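Local coordinates for protein restriction endonuclease LpnPI (PDB 4RZL) that cuts DNA in a cytosine modification-dependent manner, represented here by its N-terminal DNA recognition domain, which contains an SRA fold, at residues A110-L115 with A183-L188; V147-V152 with P191-K196; L166-K171 with R177-R182. All blocks are in the same frame, centred on the assembly; numbering follows the deposited sequence.

Contact 1 (A110-L115 with A183-L188); sequences ATLKML and AIFTIL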
loop_
_atom_site.group_PDB
_atom_site.type_symbol
_atom_site.label_atom_id
_atom_site.label_comp_id
_atom_site.label_asym_id
_atom_site.label_seq_id
_atom_site.Cartn_x
_atom_site.Cartn_y
_atom_site.Cartn_z
ATOM N N ALA A 110 -13.662 -3.043 4.324
ATOM C CA ALA A 110 -14.764 -2.556 3.496
ATOM C C ALA A 110 -14.214 -1.904 2.212
ATOM O O ALA A 110 -14.767 -2.053 1.124
ATOM C CB ALA A 110 -15.622 -1.561 4.283
ATOM N N THR A 111 -13.103 -1.193 2.340
ATOM C CA THR A 111 -12.530 -0.506 1.191
ATOM C C THR A 111 -11.886 -1.509 0.233
ATOM O O THR A 111 -12.036 -1.375 -0.994
ATOM C CB THR A 111 -11.499 0.551 1.619
ATOM O OG1 THR A 111 -12.120 1.473 2.519
ATOM C CG2 THR A 111 -10.973 1.311 0.408
ATOM N N LEU A 112 -11.190 -2.510 0.790
ATOM C CA LEU A 112 -10.621 -3.592 -0.018
ATOM C C LEU A 112 -11.717 -4.230 -0.857
ATOM O O LEU A 112 -11.548 -4.429 -2.056
ATOM C CB LEU A 112 -9.936 -4.655 0.842
ATOM C CG LEU A 112 -8.575 -4.320 1.462
ATOM C CD1 LEU A 112 -8.104 -5.432 2.404
ATOM C CD2 LEU A 112 -7.548 -4.094 0.395
ATOM N N LYS A 113 -12.860 -4.517 -0.244
ATOM C CA LYS A 113 -13.941 -5.137 -1.006
ATOM C C LYS A 113 -14.381 -4.237 -2.168
ATOM O O LYS A 113 -14.583 -4.698 -3.296
ATOM C CB LYS A 113 -15.138 -5.463 -0.104
ATOM C CG LYS A 113 -16.289 -6.103 -0.887
ATOM C CD LYS A 113 -17.540 -6.343 -0.041
ATOM C CE LYS A 113 -18.722 -6.809 -0.905
ATOM N NZ LYS A 113 -18.299 -7.896 -1.857
ATOM N N MET A 114 -14.518 -2.945 -1.898
ATOM C CA MET A 114 -14.920 -1.996 -2.940
ATOM C C MET A 114 -13.914 -1.924 -4.083
ATOM O O MET A 114 -14.298 -1.915 -5.252
ATOM C CB MET A 114 -15.108 -0.600 -2.349
ATOM C CG MET A 114 -16.382 -0.451 -1.533
ATOM S SD MET A 114 -16.460 1.180 -0.792
ATOM C CE MET A 114 -15.962 2.183 -2.199
ATOM N N LEU A 115 -12.632 -1.886 -3.725
ATOM C CA LEU A 115 -11.554 -1.763 -4.698
ATOM C C LEU A 115 -11.461 -2.983 -5.606
ATOM O O LEU A 115 -11.304 -2.843 -6.818
ATOM C CB LEU A 115 -10.220 -1.557 -3.994
ATOM C CG LEU A 115 -10.023 -0.278 -3.203
ATOM C CD1 LEU A 115 -8.629 -0.304 -2.606
ATOM C CD2 LEU A 115 -10.194 0.904 -4.095
ATOM N N ALA A 183 -5.577 -10.148 0.548
ATOM C CA ALA A 183 -5.709 -9.403 -0.705
ATOM C C ALA A 183 -4.420 -9.456 -1.504
ATOM O O ALA A 183 -3.346 -9.272 -0.946
ATOM C CB ALA A 183 -6.092 -7.935 -0.420
ATOM N N ILE A 184 -4.529 -9.665 -2.815
ATOM C CA ILE A 184 -3.350 -9.787 -3.670
ATOM C C ILE A 184 -3.276 -8.605 -4.656
ATOM O O ILE A 184 -4.244 -8.295 -5.346
ATOM C CB ILE A 184 -3.354 -11.132 -4.430
ATOM C CG1 ILE A 184 -3.454 -12.295 -3.434
ATOM C CG2 ILE A 184 -2.116 -11.263 -5.354
ATOM C CD1 ILE A 184 -3.198 -13.675 -4.032
ATOM N N PHE A 185 -2.125 -7.940 -4.685
ATOM C CA PHE A 185 -1.916 -6.748 -5.504
ATOM C C PHE A 185 -0.780 -6.948 -6.494
ATOM O O PHE A 185 0.105 -7.769 -6.262
ATOM C CB PHE A 185 -1.585 -5.532 -4.629
ATOM C CG PHE A 185 -2.685 -5.138 -3.679
ATOM C CD1 PHE A 185 -2.797 -5.735 -2.427
ATOM C CD2 PHE A 185 -3.614 -4.180 -4.039
ATOM C CE1 PHE A 185 -3.816 -5.362 -1.551
ATOM C CE2 PHE A 185 -4.634 -3.801 -3.165
ATOM C CZ PHE A 185 -4.732 -4.389 -1.926
ATOM N N THR A 186 -0.805 -6.157 -7.566
ATOM C CA THR A 186 0.273 -6.086 -8.543
ATOM C C THR A 186 1.118 -4.844 -8.305
ATOM O O THR A 186 0.580 -3.743 -8.179
ATOM C CB THR A 186 -0.264 -6.011 -9.985
ATOM O OG1 THR A 186 -1.074 -7.154 -10.254
ATOM C CG2 THR A 186 0.895 -5.911 -10.997
ATOM N N ILE A 187 2.433 -5.008 -8.252
ATOM C CA ILE A 187 3.304 -3.846 -8.159
ATOM C C ILE A 187 3.626 -3.358 -9.574
ATOM O O ILE A 187 4.119 -4.111 -10.413
ATOM C CB ILE A 187 4.600 -4.157 -7.375
ATOM C CG1 ILE A 187 4.250 -4.625 -5.955
ATOM C CG2 ILE A 187 5.487 -2.928 -7.308
ATOM C CD1 ILE A 187 5.435 -4.946 -5.103
ATOM N N LEU A 188 3.334 -2.091 -9.832
ATOM C CA LEU A 188 3.543 -1.516 -11.160
ATOM C C LEU A 188 5.006 -1.158 -11.449
ATOM O O LEU A 188 5.772 -0.815 -10.547
ATOM C CB LEU A 188 2.686 -0.268 -11.325
ATOM C CG LEU A 188 1.179 -0.460 -11.223
ATOM C CD1 LEU A 188 0.485 0.894 -11.286
ATOM C CD2 LEU A 188 0.683 -1.379 -12.338
#
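One methyl group carries most of this contact: L112 CD2, on the inward side of helix 108-119, meets both F185 and A183 of strand 176-187. The closer approach is to the ring, with L112 CD2 lying 3.7 Å from F185 CZ. It comes in the ring plane, at the edge, so the aromatic face is not used here. CD2 stands 4.4 Å from F185 CE1 and 4.6 Å from F185 CE2, and this near-equality places it almost straight ahead of the para carbon. The leucine and phenylalanine side chains cross at about a right angle. Each CG lies opposite its own carbonyl carbon and beside the backbone N, with chi1 -74° in L112 and -63° in F185. The F185 CB leaves the strand across the direction of the helix, and with this torsion the ring turns its CZ end to L112.

The helix thus packs against the curled mixed sheet of the SRA domain, through a strand that also pairs with strands 87-91, 147-155 and 166-173. The two segments share no hydrogen bond and bury 107 Å² between them, so the link is a small, wholly apolar one.

A183 is the second partner. Its CB points toward the helix and reaches L112 CD2 at 4.2 Å and L112 CD1 at 4.3 Å, so the fork of the leucine straddles the direction of approach. A183 CB also lies 3.6 Å from F185 CE1, two residues further along the strand, and thereby flanks the ring. F116, the next helix residue after L115, meets the F185 ring edge-to-face, while L68 and A153 also touch the phenylalanine and I66 packs on L115.

Contact 2 (V147-V152 with P191-K196); sequences VQFKGV and PMVSRK
Apolar contacts make the whole of the connection, and all of them go through CG2 of V193. This methyl lies 3.6 Å from V152 CG2, and the two valine side chains cross at about a right angle. In both valines CG1 is anti to the backbone N (chi1 -177° in V193), which leaves CG2 opposite the carbonyl carbon and facing the other segment. The V193 methyl also approaches the tip of F149, with V193 CG2 4.2 Å from F149 CZ, at an oblique angle to the ring. Behind that tip the F149 ring folds back over its own strand: G151 N sits 3.6 Å above the ring plane, over its centre.

Polar groups act only within or beyond each segment. K150 NZ bonds Q148 OE1 at 2.8 Å from above the carbonyl plane, and also forms a salt bridge with D25. S194, at the N-cap of helix 195-199, turns its OG to the backbone N of W197 and to D208.

L22, from the strand that pairs with 192-193, touches both F149 and V193. The small two-stranded sheet is thereby joined by buried side chains to the curled main sheet of an SRA-type domain, whose family belongs to the PUA clan.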
loop_
_atom_site.group_PDB
_atom_site.type_symbol
_atom_site.label_atom_id
_atom_site.label_comp_id
_atom_site.label_asym_id
_atom_site.label_seq_id
_atom_site.Cartn_x
_atom_site.Cartn_y
_atom_site.Cartn_z
ATOM N N VAL A 147 10.663 3.359 7.473
ATOM C CA VAL A 147 9.943 2.525 6.514
ATOM C C VAL A 147 10.662 2.417 5.162
ATOM O O VAL A 147 11.568 3.192 4.853
ATOM C CB VAL A 147 8.504 3.056 6.245
ATOM C CG1 VAL A 147 7.716 3.134 7.542
ATOM C CG2 VAL A 147 8.527 4.421 5.526
ATOM N N GLN A 148 10.249 1.437 4.368
ATOM C CA GLN A 148 10.762 1.258 3.023
ATOM C C GLN A 148 9.595 1.300 2.044
ATOM O O GLN A 148 8.573 0.666 2.281
ATOM C CB GLN A 148 11.522 -0.059 2.918
ATOM C CG GLN A 148 12.060 -0.367 1.519
ATOM C CD GLN A 148 12.736 -1.727 1.439
ATOM O OE1 GLN A 148 12.176 -2.737 1.865
ATOM N NE2 GLN A 148 13.965 -1.751 0.923
ATOM N N PHE A 149 9.732 2.079 0.977
ATOM C CA PHE A 149 8.731 2.140 -0.090
ATOM C C PHE A 149 8.863 0.913 -1.006
ATOM O O PHE A 149 9.942 0.637 -1.537
ATOM C CB PHE A 149 8.902 3.443 -0.872
ATOM C CG PHE A 149 7.952 3.609 -2.032
ATOM C CD1 PHE A 149 6.581 3.690 -1.826
ATOM C CD2 PHE A 149 8.444 3.722 -3.331
ATOM C CE1 PHE A 149 5.697 3.851 -2.905
ATOM C CE2 PHE A 149 7.571 3.899 -4.416
ATOM C CZ PHE A 149 6.193 3.961 -4.197
ATOM N N LYS A 150 7.779 0.165 -1.184
ATOM C CA LYS A 150 7.840 -1.060 -1.988
ATOM C C LYS A 150 7.203 -0.897 -3.370
ATOM O O LYS A 150 7.303 -1.791 -4.196
ATOM C CB LYS A 150 7.159 -2.215 -1.257
ATOM C CG LYS A 150 7.653 -2.425 0.184
ATOM C CD LYS A 150 9.157 -2.608 0.225
ATOM C CE LYS A 150 9.579 -3.983 -0.308
ATOM N NZ LYS A 150 11.078 -4.153 -0.334
ATOM N N GLY A 151 6.528 0.226 -3.604
ATOM C CA GLY A 151 5.991 0.530 -4.925
ATOM C C GLY A 151 4.556 1.031 -4.996
ATOM O O GLY A 151 3.844 1.079 -3.984
ATOM N N VAL A 152 4.147 1.404 -6.207
ATOM C CA VAL A 152 2.764 1.749 -6.531
ATOM C C VAL A 152 2.058 0.453 -6.912
ATOM O O VAL A 152 2.582 -0.310 -7.729
ATOM C CB VAL A 152 2.657 2.732 -7.724
ATOM C CG1 VAL A 152 1.190 3.147 -7.959
ATOM C CG2 VAL A 152 3.561 3.938 -7.534
ATOM N N PRO A 191 9.474 3.144 -11.172
ATOM C CA PRO A 191 10.655 3.198 -10.294
ATOM C C PRO A 191 10.620 4.362 -9.302
ATOM O O PRO A 191 11.308 4.305 -8.291
ATOM C CB PRO A 191 11.827 3.352 -11.273
ATOM C CG PRO A 191 11.201 3.919 -12.550
ATOM C CD PRO A 191 9.805 3.352 -12.599
ATOM N N MET A 192 9.834 5.394 -9.590
ATOM C CA MET A 192 9.831 6.600 -8.770
ATOM C C MET A 192 8.527 7.375 -8.856
ATOM O O MET A 192 7.980 7.595 -9.947
ATOM C CB MET A 192 10.987 7.532 -9.186
ATOM C CG MET A 192 11.030 8.824 -8.393
ATOM S SD MET A 192 12.271 9.987 -8.978
ATOM C CE MET A 192 11.345 10.798 -10.272
ATOM N N VAL A 193 8.029 7.804 -7.703
ATOM C CA VAL A 193 6.946 8.773 -7.676
ATOM C C VAL A 193 7.537 10.126 -7.288
ATOM O O VAL A 193 8.093 10.270 -6.199
ATOM C CB VAL A 193 5.853 8.381 -6.692
ATOM C CG1 VAL A 193 4.697 9.392 -6.764
ATOM C CG2 VAL A 193 5.369 6.961 -7.007
ATOM N N SER A 194 7.440 11.106 -8.182
ATOM C CA SER A 194 8.133 12.384 -7.965
ATOM C C SER A 194 7.486 13.246 -6.874
ATOM O O SER A 194 6.278 13.159 -6.641
ATOM C CB SER A 194 8.178 13.179 -9.266
ATOM O OG SER A 194 6.908 13.739 -9.505
ATOM N N ARG A 195 8.287 14.086 -6.218
ATOM C CA ARG A 195 7.753 15.058 -5.274
ATOM C C ARG A 195 6.682 15.951 -5.908
ATOM O O ARG A 195 5.684 16.284 -5.258
ATOM C CB ARG A 195 8.885 15.904 -4.679
ATOM C CG ARG A 195 8.410 17.103 -3.843
ATOM C CD ARG A 195 7.440 16.744 -2.723
ATOM N NE ARG A 195 7.804 15.547 -1.982
ATOM C CZ ARG A 195 7.049 15.009 -1.028
ATOM N NH1 ARG A 195 5.880 15.553 -0.719
ATOM N NH2 ARG A 195 7.457 13.926 -0.382
ATOM N N LYS A 196 6.890 16.329 -7.167
ATOM C CA LYS A 196 5.903 17.113 -7.904
ATOM C C LYS A 196 4.570 16.380 -7.930
ATOM O O LYS A 196 3.529 16.968 -7.630
ATOM C CB LYS A 196 6.369 17.388 -9.339
ATOM C CG LYS A 196 5.374 18.219 -10.189
ATOM C CD LYS A 196 5.933 18.500 -11.577
ATOM C CE LYS A 196 4.893 19.115 -12.510
ATOM N NZ LYS A 196 4.465 20.473 -12.064
#

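Contact 3 (L166-K171 with R177-R182); sequences LIAVWK and RFQNYR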
loop_
_atom_site.group_PDB
_atom_site.type_symbol
_atom_site.label_atom_id
_atom_site.label_comp_id
_atom_site.label_asym_id
_atom_site.label_seq_id
_atom_site.Cartn_x
_atom_site.Cartn_y
_atom_site.Cartn_z
ATOM N N LEU A 166 -8.908 -11.820 -3.637
ATOM C CA LEU A 166 -9.435 -11.287 -2.379
ATOM C C LEU A 166 -10.249 -12.373 -1.702
ATOM O O LEU A 166 -11.377 -12.645 -2.096
ATOM C CB LEU A 166 -10.290 -10.039 -2.591
ATOM C CG LEU A 166 -10.788 -9.396 -1.282
ATOM C CD1 LEU A 166 -9.602 -8.915 -0.456
ATOM C CD2 LEU A 166 -11.746 -8.232 -1.541
ATOM N N ILE A 167 -9.664 -12.994 -0.683
ATOM C CA ILE A 167 -10.272 -14.143 -0.015
ATOM C C ILE A 167 -10.560 -13.786 1.427
ATOM O O ILE A 167 -9.691 -13.249 2.116
ATOM C CB ILE A 167 -9.347 -15.371 -0.057
ATOM C CG1 ILE A 167 -8.994 -15.732 -1.498
ATOM C CG2 ILE A 167 -9.982 -16.570 0.636
ATOM C CD1 ILE A 167 -7.900 -16.752 -1.604
ATOM N N ALA A 168 -11.782 -14.048 1.877
ATOM C CA ALA A 168 -12.084 -13.967 3.303
ATOM C C ALA A 168 -11.542 -15.222 3.988
ATOM O O ALA A 168 -12.071 -16.307 3.803
ATOM C CB ALA A 168 -13.592 -13.821 3.532
ATOM N N VAL A 169 -10.481 -15.092 4.767
ATOM C CA VAL A 169 -9.928 -16.272 5.422
ATOM C C VAL A 169 -10.377 -16.331 6.878
ATOM O O VAL A 169 -10.654 -15.297 7.503
ATOM C CB VAL A 169 -8.387 -16.301 5.359
ATOM C CG1 VAL A 169 -7.912 -16.208 3.919
ATOM C CG2 VAL A 169 -7.803 -15.150 6.178
ATOM N N TRP A 170 -10.445 -17.544 7.411
ATOM C CA TRP A 170 -10.825 -17.748 8.804
ATOM C C TRP A 170 -9.604 -17.866 9.681
ATOM O O TRP A 170 -8.609 -18.472 9.290
ATOM C CB TRP A 170 -11.663 -19.025 8.974
ATOM C CG TRP A 170 -13.084 -18.931 8.522
ATOM C CD1 TRP A 170 -13.601 -19.342 7.320
ATOM C CD2 TRP A 170 -14.181 -18.402 9.275
ATOM N NE1 TRP A 170 -14.959 -19.110 7.291
ATOM C CE2 TRP A 170 -15.339 -18.529 8.472
ATOM C CE3 TRP A 170 -14.298 -17.845 10.558
ATOM C CZ2 TRP A 170 -16.596 -18.115 8.906
ATOM C CZ3 TRP A 170 -15.556 -17.432 10.994
ATOM C CH2 TRP A 170 -16.688 -17.566 10.167
ATOM N N LYS A 171 -9.680 -17.288 10.872
ATOM C CA LYS A 171 -8.698 -17.556 11.907
ATOM C C LYS A 171 -9.407 -17.817 13.232
ATOM O O LYS A 171 -10.542 -17.398 13.437
ATOM C CB LYS A 171 -7.706 -16.399 12.048
ATOM C CG LYS A 171 -6.627 -16.334 10.959
ATOM C CD LYS A 171 -5.384 -17.141 11.350
ATOM C CE LYS A 171 -4.215 -16.926 10.386
ATOM N NZ LYS A 171 -4.542 -17.346 8.989
ATOM N N ARG A 177 -13.600 -17.809 16.426
ATOM C CA ARG A 177 -13.339 -17.771 14.983
ATOM C C ARG A 177 -13.862 -16.480 14.347
ATOM O O ARG A 177 -14.949 -15.994 14.692
ATOM C CB ARG A 177 -13.951 -19.001 14.299
ATOM C CG ARG A 177 -13.278 -20.322 14.714
ATOM C CD ARG A 177 -14.115 -21.527 14.277
ATOM N NE ARG A 177 -15.337 -21.650 15.079
ATOM C CZ ARG A 177 -16.301 -22.540 14.852
ATOM N NH1 ARG A 177 -16.194 -23.401 13.848
ATOM N NH2 ARG A 177 -17.374 -22.572 15.629
ATOM N N PHE A 178 -13.094 -15.936 13.402
ATOM C CA PHE A 178 -13.447 -14.681 12.740
ATOM C C PHE A 178 -12.782 -14.635 11.370
ATOM O O PHE A 178 -11.875 -15.420 11.096
ATOM C CB PHE A 178 -13.024 -13.477 13.597
ATOM C CG PHE A 178 -11.537 -13.410 13.845
ATOM C CD1 PHE A 178 -10.943 -14.221 14.799
ATOM C CD2 PHE A 178 -10.735 -12.537 13.118
ATOM C CE1 PHE A 178 -9.583 -14.173 15.020
ATOM C CE2 PHE A 178 -9.376 -12.472 13.329
ATOM C CZ PHE A 178 -8.787 -13.286 14.280
ATOM N N GLN A 179 -13.230 -13.717 10.519
ATOM C CA GLN A 179 -12.714 -13.633 9.150
ATOM C C GLN A 179 -11.944 -12.345 8.881
ATOM O O GLN A 179 -12.209 -11.300 9.482
ATOM C CB GLN A 179 -13.861 -13.755 8.144
ATOM C CG GLN A 179 -14.523 -15.126 8.078
ATOM C CD GLN A 179 -15.588 -15.176 6.999
ATOM O OE1 GLN A 179 -16.569 -14.429 7.046
ATOM N NE2 GLN A 179 -15.382 -16.041 6.002
ATOM N N ASN A 180 -10.993 -12.434 7.960
ATOM C CA ASN A 180 -10.199 -11.290 7.555
ATOM C C ASN A 180 -9.852 -11.456 6.077
ATOM O O ASN A 180 -9.837 -12.576 5.560
ATOM C CB ASN A 180 -8.922 -11.179 8.417
ATOM C CG ASN A 180 -8.235 -9.799 8.301
ATOM O OD1 ASN A 180 -8.863 -8.788 7.930
ATOM N ND2 ASN A 180 -6.931 -9.769 8.595
ATOM N N TYR A 181 -9.562 -10.358 5.390
ATOM C CA TYR A 181 -9.221 -10.468 3.976
ATOM C C TYR A 181 -7.751 -10.790 3.759
ATOM O O TYR A 181 -6.861 -10.278 4.449
ATOM C CB TYR A 181 -9.565 -9.175 3.239
ATOM C CG TYR A 181 -11.013 -9.067 2.815
ATOM C CD1 TYR A 181 -11.665 -10.127 2.176
ATOM C CD2 TYR A 181 -11.739 -7.918 3.083
ATOM C CE1 TYR A 181 -12.992 -10.021 1.803
ATOM C CE2 TYR A 181 -13.068 -7.805 2.712
ATOM C CZ TYR A 181 -13.684 -8.857 2.074
ATOM O OH TYR A 181 -14.996 -8.728 1.706
ATOM N N ARG A 182 -7.512 -11.659 2.790
ATOM C CA ARG A 182 -6.198 -11.817 2.194
ATOM C C ARG A 182 -6.301 -11.234 0.790
ATOM O O ARG A 182 -7.058 -11.739 -0.048
ATOM C CB ARG A 182 -5.781 -13.287 2.169
ATOM C CG ARG A 182 -4.478 -13.585 1.456
ATOM C CD ARG A 182 -4.307 -15.087 1.438
ATOM N NE ARG A 182 -3.034 -15.538 0.906
ATOM C CZ ARG A 182 -2.856 -15.940 -0.348
ATOM N NH1 ARG A 182 -3.873 -15.918 -1.201
ATOM N NH2 ARG A 182 -1.661 -16.357 -0.748
#
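Q179 stacks on W170, and its side chain can be followed atom by atom across the indole. CB starts beside the neighbouring strand, 3.6 Å from V169 O. With chi1 at -69° the next carbon is set opposite the carbonyl carbon and carried over the tryptophan: CG stands 3.4 Å from the centroid of the six-membered ring, 9° off the normal, a CH-pi contact centred on the face. CD moves outward to lie 3.6 Å from W170 CZ2. From there the amide spreads over the ring system, the two planes 24° apart. Its NE2 lies 3.4 Å from W170 NE1, but both are donors, so this is contact within the stack and no hydrogen bond. NE2 also lies 3.8 Å from A168 CB, on the same side of the sheet, while OE1 lies above and slightly beyond W170 CZ2, at the rim of the six-membered ring.

These two residues form a non-hydrogen-bonded pair in the antiparallel hairpin of strands 166-173 and 176-187. On either side of W170 and Q179 come hydrogen-bonded pairs, K171 with F178 and V169 with N180, and, beyond the non-hydrogen-bonded pair A168 with Y181, I167 with R182. Each hydrogen-bonded pair exchanges two backbone bonds, for example R182 N to I167 O at 2.8 Å.

Toward the body of the domain, L166 lays its CG over one face of the Y181 ring in a second CH-pi contact, and its CD1 reaches Y181 CD1 at 3.6 Å. Y181 OH is hydrogen-bonded to H102 NE2, and the tyrosine touches L112 and K113 of helix 108-119. The other face of the hairpin carries V169, whose CG1 is 4.0 Å from R182 CB, and N180, whose amide is held by G92, N94 and N109.

Strand 176-187 runs through contacts 1 and 3, whose centres are about 14 Å apart on the same side of the chain's centre; A183 CB meets L166 CD1 at 3.6 Å, joining the hairpin to the helix packing. Contact 2 lies across the chain's centre, its own centre about 18 Å from that of contact 1 and about 29 Å from that of contact 3. It joins the same sheet through strand 147-155, the neighbour of 176-187, and a probable hydrogen bond from L188 N to V152 O (2.9 Å) connects contacts 1 and 2. Along the chain their segments alternate, and the hairpin is nested inside both loops. One curled sheet of the DNA recognition domain thus bears all three.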